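Local coordinates for suppressor of fused family protein (Neisseria gonorrhoeae, PDB 3K5J), which is of unknown function but resembles the N-terminal domain of human Suppressor of fused and may act by binding other proteins, at residues A[2-7]-A[130-135]; A[10-15]-A[135-140]; A[116-121]-A[154-159]. All blocks are in the same frame, centred on the assembly; numbering follows the deposited sequence. Where two conformers were deposited one is given.

Contact 1 of 3, residues A[2-7]-A[130-135]. With SO4 (sulfate ion), chain B.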
loop_
_atom_site.group_PDB
_atom_site.type_symbol
_atom_site.label_atom_id
_atom_site.label_comp_id
_atom_site.label_asym_id
_atom_site.label_seq_id
_atom_site.Cartn_x
_atom_site.Cartn_y
_atom_site.Cartn_z
HETATM N N MSE A 2 11.761 13.151 11.981
HETATM C CA MSE A 2 12.944 12.490 11.434
HETATM C C MSE A 2 13.303 11.202 12.124
HETATM O O MSE A 2 13.690 10.243 11.458
HETATM C CB MSE A 2 14.142 13.439 11.399
HETATM C CG MSE A 2 14.016 14.719 10.536
HETATM SE SE MSE A 2 15.652 15.630 10.331
HETATM C CE MSE A 2 15.961 16.158 12.168
ATOM N N ASP A 3 13.272 11.191 13.452
ATOM C CA ASP A 3 13.623 9.977 14.184
ATOM C C ASP A 3 12.668 8.835 13.807
ATOM O O ASP A 3 13.085 7.723 13.567
ATOM C CB ASP A 3 13.594 10.174 15.706
ATOM C CG ASP A 3 14.819 10.921 16.257
ATOM O OD1 ASP A 3 15.897 10.790 15.666
ATOM O OD2 ASP A 3 14.631 11.618 17.281
ATOM N N TYR A 4 11.372 9.130 13.758
ATOM C CA TYR A 4 10.394 8.098 13.416
ATOM C C TYR A 4 10.657 7.600 11.986
ATOM O O TYR A 4 10.650 6.413 11.717
ATOM C CB TYR A 4 8.948 8.638 13.548
ATOM C CG TYR A 4 7.958 7.607 13.067
ATOM C CD1 TYR A 4 7.567 6.566 13.881
ATOM C CD2 TYR A 4 7.435 7.640 11.784
ATOM C CE1 TYR A 4 6.742 5.574 13.438
ATOM C CE2 TYR A 4 6.586 6.644 11.336
ATOM C CZ TYR A 4 6.217 5.633 12.150
ATOM O OH TYR A 4 5.364 4.640 11.733
ATOM N N ASN A 5 10.883 8.507 11.047
ATOM C CA ASN A 5 11.123 8.101 9.678
ATOM C C ASN A 5 12.356 7.201 9.559
ATOM O O ASN A 5 12.382 6.246 8.752
ATOM C CB ASN A 5 11.283 9.328 8.781
ATOM C CG ASN A 5 10.002 10.136 8.625
ATOM O OD1 ASN A 5 8.895 9.572 8.765
ATOM N ND2 ASN A 5 10.144 11.423 8.387
ATOM N N GLN A 6 13.382 7.512 10.351
ATOM C CA GLN A 6 14.588 6.698 10.348
ATOM C C GLN A 6 14.284 5.306 10.931
ATOM O O GLN A 6 14.878 4.310 10.461
ATOM C CB GLN A 6 15.745 7.400 11.050
ATOM C CG GLN A 6 17.043 6.576 11.065
ATOM C CD GLN A 6 17.579 6.301 9.699
ATOM O OE1 GLN A 6 17.668 7.198 8.861
ATOM N NE2 GLN A 6 17.975 5.058 9.454
ATOM N N THR A 7 13.413 5.206 11.943
ATOM C CA THR A 7 12.986 3.871 12.414
ATOM C C THR A 7 12.319 3.069 11.297
ATOM O O THR A 7 12.623 1.892 11.131
ATOM C CB THR A 7 12.128 3.878 13.693
ATOM O OG1 THR A 7 10.774 4.272 13.427
ATOM C CG2 THR A 7 12.815 4.716 14.816
ATOM N N GLU A 130 5.731 -7.133 8.698
ATOM C CA GLU A 130 4.471 -6.736 9.322
ATOM C C GLU A 130 4.631 -5.864 10.570
ATOM O O GLU A 130 3.894 -4.904 10.720
ATOM C CB GLU A 130 3.653 -7.993 9.651
ATOM C CG GLU A 130 2.229 -7.718 10.148
ATOM C CD GLU A 130 1.624 -8.900 10.862
ATOM O OE1 GLU A 130 2.341 -9.899 11.114
ATOM O OE2 GLU A 130 0.415 -8.818 11.122
ATOM N N TYR A 131 5.515 -6.261 11.493
ATOM C CA TYR A 131 5.674 -5.555 12.773
ATOM C C TYR A 131 7.013 -4.910 12.912
ATOM O O TYR A 131 8.051 -5.543 12.727
ATOM C CB TYR A 131 5.493 -6.522 13.959
ATOM C CG TYR A 131 4.035 -6.748 14.354
ATOM C CD1 TYR A 131 3.230 -7.720 13.756
ATOM C CD2 TYR A 131 3.465 -6.006 15.376
ATOM C CE1 TYR A 131 1.905 -7.885 14.143
ATOM C CE2 TYR A 131 2.136 -6.153 15.741
ATOM C CZ TYR A 131 1.352 -7.106 15.139
ATOM O OH TYR A 131 0.025 -7.265 15.545
HETATM N N MSE A 132 6.953 -3.656 13.333
HETATM C CA MSE A 132 8.063 -2.885 13.886
HETATM C C MSE A 132 7.672 -2.137 15.167
HETATM O O MSE A 132 6.914 -1.219 15.101
HETATM C CB MSE A 132 8.362 -1.766 12.896
HETATM C CG MSE A 132 9.447 -0.799 13.196
HETATM SE SE MSE A 132 9.401 0.812 12.197
HETATM C CE MSE A 132 8.004 1.885 12.894
ATOM N N ASP A 133 8.219 -2.472 16.326
ATOM C CA ASP A 133 7.814 -1.757 17.575
ATOM C C ASP A 133 6.749 -0.614 17.459
ATOM O O ASP A 133 7.001 0.496 16.978
ATOM C CB ASP A 133 8.996 -1.232 18.359
ATOM C CG ASP A 133 8.622 -0.938 19.804
ATOM O OD1 ASP A 133 8.013 -1.816 20.435
ATOM O OD2 ASP A 133 8.917 0.156 20.295
ATOM N N ASN A 134 5.554 -0.936 17.951
ATOM C CA ASN A 134 4.340 -0.051 17.983
ATOM C C ASN A 134 3.590 0.122 16.658
ATOM O O ASN A 134 2.484 0.684 16.677
ATOM C CB ASN A 134 4.413 1.320 18.720
ATOM C CG ASN A 134 4.835 1.181 20.186
ATOM O OD1 ASN A 134 4.264 0.391 20.924
ATOM N ND2 ASN A 134 5.820 1.972 20.602
ATOM N N VAL A 135 4.129 -0.436 15.554
ATOM C CA VAL A 135 3.592 -0.114 14.242
ATOM C C VAL A 135 3.569 -1.305 13.313
ATOM O O VAL A 135 4.508 -2.089 13.252
ATOM C CB VAL A 135 4.401 1.056 13.622
ATOM C CG1 VAL A 135 3.983 1.383 12.220
ATOM C CG2 VAL A 135 4.289 2.344 14.521
HETATM S S SO4 B . 9.694 11.920 16.038
HETATM O O1 SO4 B . 10.219 11.523 14.737
HETATM O O2 SO4 B . 8.277 12.251 15.953
HETATM O O3 SO4 B . 9.920 10.814 16.973
HETATM O O4 SO4 B . 10.421 13.100 16.536
#
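The selenium of Met132, which is built as selenomethionine, rests against a main-chain carbonyl oxygen of the facing helix: Met132 SE lies 3.6 Å from Thr7 O. This describes one of two deposited conformers of Met132, so the detail belongs to that conformer alone. Its chain leaves the backbone extended and bends only at the last torsion (chi3 75°), which swings CE back between two side chains of helix 2-15. There Met132 CE lies 3.7 Å from Thr7 OG1. On its other approach Met132 CE comes 3.9 Å from Tyr4 CE1, meeting that ring obliquely. Thr7 OG1 is already committed, giving its hydrogen to Tyr4 O at 2.7 Å, in the carbonyl plane and on a lone pair. The Tyr4 ring runs out from the helix because CG stands anti to the backbone N (chi1 175°). Tyr4 and Val135 come from opposite directions, Val135 CG2 at the ring edge near its plane and Val135 CG1 3.6 Å from Tyr4 OH. The hydroxyl itself finds its polar partner in Glu66 OE2. Met132 and Val135 are paired in a tight beta hairpin with a two-residue turn, Asp133-Asn134, closed by backbone bonds of which Met132 N to Val135 O measures 2.9 Å.

At the beginning of the helix, a sulfate probably taken from the crystallisation liquor accepts a bond from Tyr4 N to its O1 at 2.8 Å (162°), with Gly1 N and Gln61 NE2 as further partners. No hydrogen bond joins the two segments. The chemistry therefore implies mainly dispersive attachment, the selenium-carbonyl approach being doubtful beyond the modelled conformer, with the Thr7 hydroxyl satisfied by Tyr4 O and the Tyr4 hydroxyl by Glu66, and an anion whose charge probably complements the positive end of the helix.

Contact 2 of 3, residues A[10-15]-A[135-140]; sequences SHLQKF and VRFFWL
His11 and Phe137 approach from opposite directions and form an offset stack with little overlap, their centroids 4.8 Å apart and their planes inclined at 30°. CD2 of the imidazole lies over one face of the phenyl ring, with His11 CD2 3.5 Å from Phe137 CE1. Further along, His11 NE2 passes 3.7 Å from Phe137 CD1. The side-chain torsions account for this meeting. In His11, CG stands opposite the backbone N (chi1 178°), which carries the ring off the helix and toward the strand. Phe137 instead turns CG away from its own carbonyl carbon (chi1 -73°), which raises the ring from the sheet to where the imidazole lies over it. NE2 is not spent on the stack: it is hydrogen-bonded to Leu129 O, a bond that should fix the rotation of the imidazole and so the side it offers to Phe137.

Leu12 makes a lighter second contact. It sets off alongside the strand rather than at it, yet its CD2 branch reaches over, so that Leu12 CD2 stands 4.3 Å from Phe137 CE2, at an oblique angle to the ring. All three touching residues are buried, and no hydrogen bond crosses between the segments.

Helix 2-15 thus lies over the face of the mixed sheet from which Phe137 projects. Strand 135-143 runs parallel to strand 65-71, whose Glu66 touches Phe137, while Met132 from the short antiparallel strand 131-132 packs against both His11 and Phe137.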
loop_
_atom_site.group_PDB
_atom_site.type_symbol
_atom_site.label_atom_id
_atom_site.label_comp_id
_atom_site.label_asym_id
_atom_site.label_seq_id
_atom_site.Cartn_x
_atom_site.Cartn_y
_atom_site.Cartn_z
ATOM N N SER A 10 15.048 2.051 8.712
ATOM C CA SER A 10 15.870 0.948 9.259
ATOM C C SER A 10 15.145 -0.377 9.205
ATOM O O SER A 10 15.731 -1.399 8.906
ATOM C CB SER A 10 16.250 1.268 10.694
ATOM O OG SER A 10 17.202 2.309 10.711
ATOM N N HIS A 11 13.843 -0.348 9.500
ATOM C CA HIS A 11 12.993 -1.526 9.435
ATOM C C HIS A 11 12.969 -2.089 8.008
ATOM O O HIS A 11 13.161 -3.288 7.774
ATOM C CB HIS A 11 11.584 -1.172 9.924
ATOM C CG HIS A 11 10.617 -2.306 9.852
ATOM N ND1 HIS A 11 10.729 -3.446 10.621
ATOM C CD2 HIS A 11 9.501 -2.457 9.094
ATOM C CE1 HIS A 11 9.708 -4.243 10.345
ATOM N NE2 HIS A 11 8.954 -3.670 9.422
ATOM N N LEU A 12 12.781 -1.208 7.035
ATOM C CA LEU A 12 12.745 -1.638 5.647
ATOM C C LEU A 12 14.109 -2.128 5.164
ATOM O O LEU A 12 14.203 -3.109 4.447
ATOM C CB LEU A 12 12.235 -0.517 4.731
ATOM C CG LEU A 12 10.885 0.106 5.050
ATOM C CD1 LEU A 12 10.572 1.279 4.126
ATOM C CD2 LEU A 12 9.788 -0.969 5.057
ATOM N N GLN A 13 15.164 -1.422 5.577
ATOM C CA GLN A 13 16.521 -1.772 5.154
ATOM C C GLN A 13 16.952 -3.141 5.718
ATOM O O GLN A 13 17.674 -3.913 5.040
ATOM C CB GLN A 13 17.513 -0.675 5.532
ATOM C CG GLN A 13 18.844 -0.821 4.891
ATOM C CD GLN A 13 18.814 -0.706 3.362
ATOM O OE1 GLN A 13 18.869 0.422 2.843
ATOM N NE2 GLN A 13 18.746 -1.857 2.620
ATOM N N LYS A 14 16.521 -3.435 6.941
ATOM C CA LYS A 14 16.768 -4.733 7.607
ATOM C C LYS A 14 16.058 -5.866 6.880
ATOM O O LYS A 14 16.601 -6.977 6.733
ATOM C CB LYS A 14 16.301 -4.672 9.068
ATOM C CG LYS A 14 16.413 -5.978 9.853
ATOM C CD LYS A 14 15.670 -5.909 11.163
ATOM C CE LYS A 14 15.316 -7.299 11.645
ATOM N NZ LYS A 14 16.538 -8.123 11.793
ATOM N N PHE A 15 14.832 -5.601 6.426
ATOM C CA PHE A 15 14.058 -6.619 5.732
ATOM C C PHE A 15 14.640 -6.876 4.336
ATOM O O PHE A 15 14.794 -8.015 3.919
ATOM C CB PHE A 15 12.568 -6.229 5.681
ATOM C CG PHE A 15 11.729 -7.296 5.053
ATOM C CD1 PHE A 15 11.508 -8.456 5.732
ATOM C CD2 PHE A 15 11.252 -7.183 3.781
ATOM C CE1 PHE A 15 10.833 -9.476 5.147
ATOM C CE2 PHE A 15 10.553 -8.218 3.200
ATOM C CZ PHE A 15 10.351 -9.364 3.918
ATOM N N VAL A 135 4.129 -0.436 15.554
ATOM C CA VAL A 135 3.592 -0.114 14.242
ATOM C C VAL A 135 3.569 -1.305 13.313
ATOM O O VAL A 135 4.508 -2.089 13.252
ATOM C CB VAL A 135 4.401 1.056 13.622
ATOM C CG1 VAL A 135 3.983 1.383 12.220
ATOM C CG2 VAL A 135 4.289 2.344 14.521
ATOM N N ARG A 136 2.488 -1.420 12.554
ATOM C CA ARG A 136 2.385 -2.471 11.570
ATOM C C ARG A 136 2.434 -1.940 10.147
ATOM O O ARG A 136 2.216 -0.761 9.922
ATOM C CB ARG A 136 1.068 -3.182 11.803
ATOM C CG ARG A 136 1.004 -3.881 13.173
ATOM C CD ARG A 136 -0.382 -4.439 13.456
ATOM N NE ARG A 136 -0.595 -5.684 12.738
ATOM C CZ ARG A 136 -1.775 -6.313 12.711
ATOM N NH1 ARG A 136 -2.871 -5.782 13.258
ATOM N NH2 ARG A 136 -1.853 -7.469 12.114
ATOM N N PHE A 137 2.770 -2.812 9.205
ATOM C CA PHE A 137 2.885 -2.477 7.778
ATOM C C PHE A 137 1.887 -3.306 6.994
ATOM O O PHE A 137 1.994 -4.539 6.927
ATOM C CB PHE A 137 4.309 -2.741 7.287
ATOM C CG PHE A 137 5.277 -1.703 7.819
ATOM C CD1 PHE A 137 5.756 -1.764 9.122
ATOM C CD2 PHE A 137 5.671 -0.658 7.015
ATOM C CE1 PHE A 137 6.511 -0.751 9.636
ATOM C CE2 PHE A 137 6.479 0.356 7.526
ATOM C CZ PHE A 137 6.915 0.285 8.829
ATOM N N PHE A 138 0.892 -2.619 6.460
ATOM C CA PHE A 138 -0.184 -3.241 5.705
ATOM C C PHE A 138 -0.021 -3.027 4.206
ATOM O O PHE A 138 0.457 -1.995 3.749
ATOM C CB PHE A 138 -1.584 -2.721 6.157
ATOM C CG PHE A 138 -1.960 -3.047 7.572
ATOM C CD1 PHE A 138 -1.402 -4.101 8.263
ATOM C CD2 PHE A 138 -2.837 -2.225 8.233
ATOM C CE1 PHE A 138 -1.812 -4.373 9.552
ATOM C CE2 PHE A 138 -3.216 -2.483 9.555
ATOM C CZ PHE A 138 -2.677 -3.559 10.194
ATOM N N TRP A 139 -0.492 -4.015 3.450
ATOM C CA TRP A 139 -0.400 -4.065 1.992
ATOM C C TRP A 139 -1.648 -3.491 1.341
ATOM O O TRP A 139 -2.778 -3.881 1.650
ATOM C CB TRP A 139 -0.237 -5.528 1.606
ATOM C CG TRP A 139 -0.135 -5.848 0.191
ATOM C CD1 TRP A 139 0.351 -5.062 -0.796
ATOM C CD2 TRP A 139 -0.394 -7.117 -0.400
ATOM N NE1 TRP A 139 0.385 -5.742 -1.986
ATOM C CE2 TRP A 139 -0.067 -7.014 -1.768
ATOM C CE3 TRP A 139 -0.888 -8.328 0.076
ATOM C CZ2 TRP A 139 -0.185 -8.086 -2.644
ATOM C CZ3 TRP A 139 -1.031 -9.384 -0.791
ATOM C CH2 TRP A 139 -0.676 -9.259 -2.126
ATOM N N LEU A 140 -1.444 -2.514 0.471
ATOM C CA LEU A 140 -2.486 -1.989 -0.402
ATOM C C LEU A 140 -2.564 -2.874 -1.674
ATOM O O LEU A 140 -1.817 -2.674 -2.627
ATOM C CB LEU A 140 -2.176 -0.541 -0.742
ATOM C CG LEU A 140 -2.234 0.460 0.408
ATOM C CD1 LEU A 140 -1.706 1.813 0.012
ATOM C CD2 LEU A 140 -3.620 0.531 1.017
#

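Contact 3 of 3, residues A[116-121]-A[154-159]. With SO4 (sulfate ion), chain E.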
loop_
_atom_site.group_PDB
_atom_site.type_symbol
_atom_site.label_atom_id
_atom_site.label_comp_id
_atom_site.label_asym_id
_atom_site.label_seq_id
_atom_site.Cartn_x
_atom_site.Cartn_y
_atom_site.Cartn_z
ATOM N N HIS A 116 -9.252 0.629 -6.700
ATOM C CA HIS A 116 -9.362 0.404 -5.268
ATOM C C HIS A 116 -8.225 -0.468 -4.779
ATOM O O HIS A 116 -7.790 -1.367 -5.483
ATOM C CB HIS A 116 -10.680 -0.308 -4.906
ATOM C CG HIS A 116 -11.908 0.430 -5.312
ATOM N ND1 HIS A 116 -12.409 0.322 -6.588
ATOM C CD2 HIS A 116 -12.736 1.266 -4.627
ATOM C CE1 HIS A 116 -13.504 1.066 -6.672
ATOM N NE2 HIS A 116 -13.727 1.645 -5.501
ATOM N N PHE A 117 -7.877 -0.278 -3.515
ATOM C CA PHE A 117 -7.041 -1.214 -2.768
ATOM C C PHE A 117 -7.866 -1.864 -1.673
ATOM O O PHE A 117 -8.747 -1.245 -1.130
ATOM C CB PHE A 117 -5.892 -0.480 -2.056
ATOM C CG PHE A 117 -4.909 0.247 -2.963
ATOM C CD1 PHE A 117 -4.156 -0.439 -3.923
ATOM C CD2 PHE A 117 -4.631 1.590 -2.755
ATOM C CE1 PHE A 117 -3.210 0.206 -4.675
ATOM C CE2 PHE A 117 -3.696 2.240 -3.519
ATOM C CZ PHE A 117 -2.983 1.548 -4.484
ATOM N N LEU A 118 -7.523 -3.094 -1.369
ATOM C CA LEU A 118 -7.948 -3.777 -0.153
ATOM C C LEU A 118 -6.795 -3.783 0.844
ATOM O O LEU A 118 -5.705 -4.258 0.527
ATOM C CB LEU A 118 -8.338 -5.212 -0.425
ATOM C CG LEU A 118 -8.762 -6.100 0.767
ATOM C CD1 LEU A 118 -9.984 -5.508 1.502
ATOM C CD2 LEU A 118 -8.947 -7.582 0.375
ATOM N N ILE A 119 -7.020 -3.191 2.011
ATOM C CA ILE A 119 -5.977 -3.105 3.071
ATOM C C ILE A 119 -5.826 -4.516 3.638
ATOM O O ILE A 119 -6.776 -5.081 4.196
ATOM C CB ILE A 119 -6.317 -2.077 4.160
ATOM C CG1 ILE A 119 -6.445 -0.669 3.544
ATOM C CG2 ILE A 119 -5.241 -2.130 5.235
ATOM C CD1 ILE A 119 -6.928 0.412 4.456
ATOM N N SER A 120 -4.650 -5.080 3.433
ATOM C CA SER A 120 -4.359 -6.479 3.699
ATOM C C SER A 120 -3.135 -6.714 4.571
ATOM O O SER A 120 -2.249 -5.858 4.648
ATOM C CB SER A 120 -4.158 -7.200 2.371
ATOM O OG SER A 120 -5.272 -7.037 1.505
ATOM N N LEU A 121 -3.072 -7.884 5.193
ATOM C CA LEU A 121 -1.833 -8.299 5.821
ATOM C C LEU A 121 -0.775 -8.493 4.724
ATOM O O LEU A 121 -1.117 -8.740 3.557
ATOM C CB LEU A 121 -2.027 -9.577 6.616
ATOM C CG LEU A 121 -2.903 -9.475 7.840
ATOM C CD1 LEU A 121 -3.214 -10.842 8.445
ATOM C CD2 LEU A 121 -2.325 -8.481 8.894
ATOM N N HIS A 154 -20.635 -9.363 0.567
ATOM C CA HIS A 154 -19.874 -10.528 0.960
ATOM C C HIS A 154 -18.746 -10.058 1.845
ATOM O O HIS A 154 -18.387 -8.896 1.829
ATOM C CB HIS A 154 -19.250 -11.226 -0.234
ATOM C CG HIS A 154 -20.227 -11.741 -1.232
ATOM N ND1 HIS A 154 -20.751 -10.963 -2.243
ATOM C CD2 HIS A 154 -20.738 -12.987 -1.414
ATOM C CE1 HIS A 154 -21.569 -11.692 -2.978
ATOM N NE2 HIS A 154 -21.556 -12.930 -2.514
ATOM N N SER A 155 -18.190 -10.961 2.627
ATOM C CA SER A 155 -17.129 -10.591 3.550
ATOM C C SER A 155 -15.765 -10.514 2.831
ATOM O O SER A 155 -15.540 -11.128 1.779
ATOM C CB SER A 155 -17.016 -11.617 4.680
ATOM O OG SER A 155 -16.538 -12.850 4.167
ATOM N N VAL A 156 -14.865 -9.794 3.474
ATOM C CA VAL A 156 -13.467 -9.779 3.075
ATOM C C VAL A 156 -12.903 -11.186 3.096
ATOM O O VAL A 156 -12.179 -11.567 2.211
ATOM C CB VAL A 156 -12.657 -8.803 3.956
ATOM C CG1 VAL A 156 -11.183 -8.980 3.737
ATOM C CG2 VAL A 156 -13.122 -7.380 3.699
ATOM N N GLU A 157 -13.227 -11.993 4.112
ATOM C CA GLU A 157 -12.729 -13.372 4.166
ATOM C C GLU A 157 -13.118 -14.151 2.916
ATOM O O GLU A 157 -12.294 -14.911 2.355
ATOM C CB GLU A 157 -13.262 -14.114 5.415
ATOM C CG GLU A 157 -12.499 -13.814 6.686
ATOM N N GLU A 158 -14.367 -13.989 2.455
ATOM C CA GLU A 158 -14.792 -14.712 1.240
ATOM C C GLU A 158 -13.958 -14.269 0.030
ATOM O O GLU A 158 -13.535 -15.079 -0.803
ATOM C CB GLU A 158 -16.268 -14.532 0.907
ATOM C CG GLU A 158 -17.297 -15.185 1.809
ATOM C CD GLU A 158 -18.670 -14.611 1.453
ATOM O OE1 GLU A 158 -19.060 -14.835 0.280
ATOM O OE2 GLU A 158 -19.296 -13.883 2.285
ATOM N N LEU A 159 -13.731 -12.973 -0.076
ATOM C CA LEU A 159 -12.905 -12.469 -1.207
ATOM C C LEU A 159 -11.463 -12.981 -1.113
ATOM O O LEU A 159 -10.888 -13.434 -2.109
ATOM C CB LEU A 159 -12.924 -10.937 -1.322
ATOM C CG LEU A 159 -12.160 -10.365 -2.549
ATOM C CD1 LEU A 159 -12.773 -10.892 -3.880
ATOM C CD2 LEU A 159 -12.163 -8.844 -2.473
HETATM S S SO4 E . -16.241 3.660 -2.498
HETATM O O1 SO4 E . -17.334 3.571 -3.484
HETATM O O2 SO4 E . -16.877 3.393 -1.219
HETATM O O3 SO4 E . -15.234 2.604 -2.836
HETATM O O4 SO4 E . -15.714 5.037 -2.484
#
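Leu118 of strand 116-120 packs against Val156 and Leu159, which occupy the first turn of helix 156-166, a helix begun by a capping box of Ser155 and Glu158. The close part of this interface is small and wholly apolar. The two methyls of Leu118 divide the work: Leu118 CD1 faces Val156 CG2 at 4.3 Å, while Leu118 CD2 faces Leu159 CD2 at 4.5 Å. With CG opposite the backbone N (chi1 178°), Leu118 extends outward from the sheet and its fork meets the helix one branch to each partner. Val156 and Leu159 are three residues apart, so both fall on the helix side that looks at the strand. Leu159 is further covered by Glu147 and Phe150 of helix 145-150, and Leu118 is flanked by Thr101 and Ile143 on the neighbouring antiparallel strands.

Away from this apolar patch, polar groups take over and reach no partner across the interface. At one end of the strand, His116 NE2 makes a weak bond to sulfate O3, 3.2 Å long and bent to 120°. That ion, probably from the crystallisation liquor, is also bound by Arg148 and Asn103. On the more exposed outer part of the helix turn lies the capping box, whose two bonds tie up backbone NH groups at the helix start. Glu158 N donates to Ser155 OG at 3.0 Å. The return bond, from Ser155 N to Glu158 OE2, is 3.1 Å long and nearly straight (173°), although the donor meets OE2 from well above the carboxylate plane.

Contacts 1 and 2 are successive parts of one interface, their centres about 8 Å apart: both bring helix 2-15 onto the sheet, and Val135 lies in both ranges, though it meets the helix segment only in contact 1. Their sheet segments are joined by Glu130 O and Phe137 N, 2.8 Å apart and probably hydrogen-bonded, and by a salt bridge between Glu130 OE2 and Arg136 NH2. Contact 3 lies farther along the same sheet, its centre about 20 Å from that of contact 2 and 25 Å from that of contact 1. Trp139 N and Ser120 O, 2.8 Å apart, probably bond across the antiparallel strands linking contacts 2 and 3. The sulfates mark separate places at contacts 1 and 3, and neither identifies a functional site.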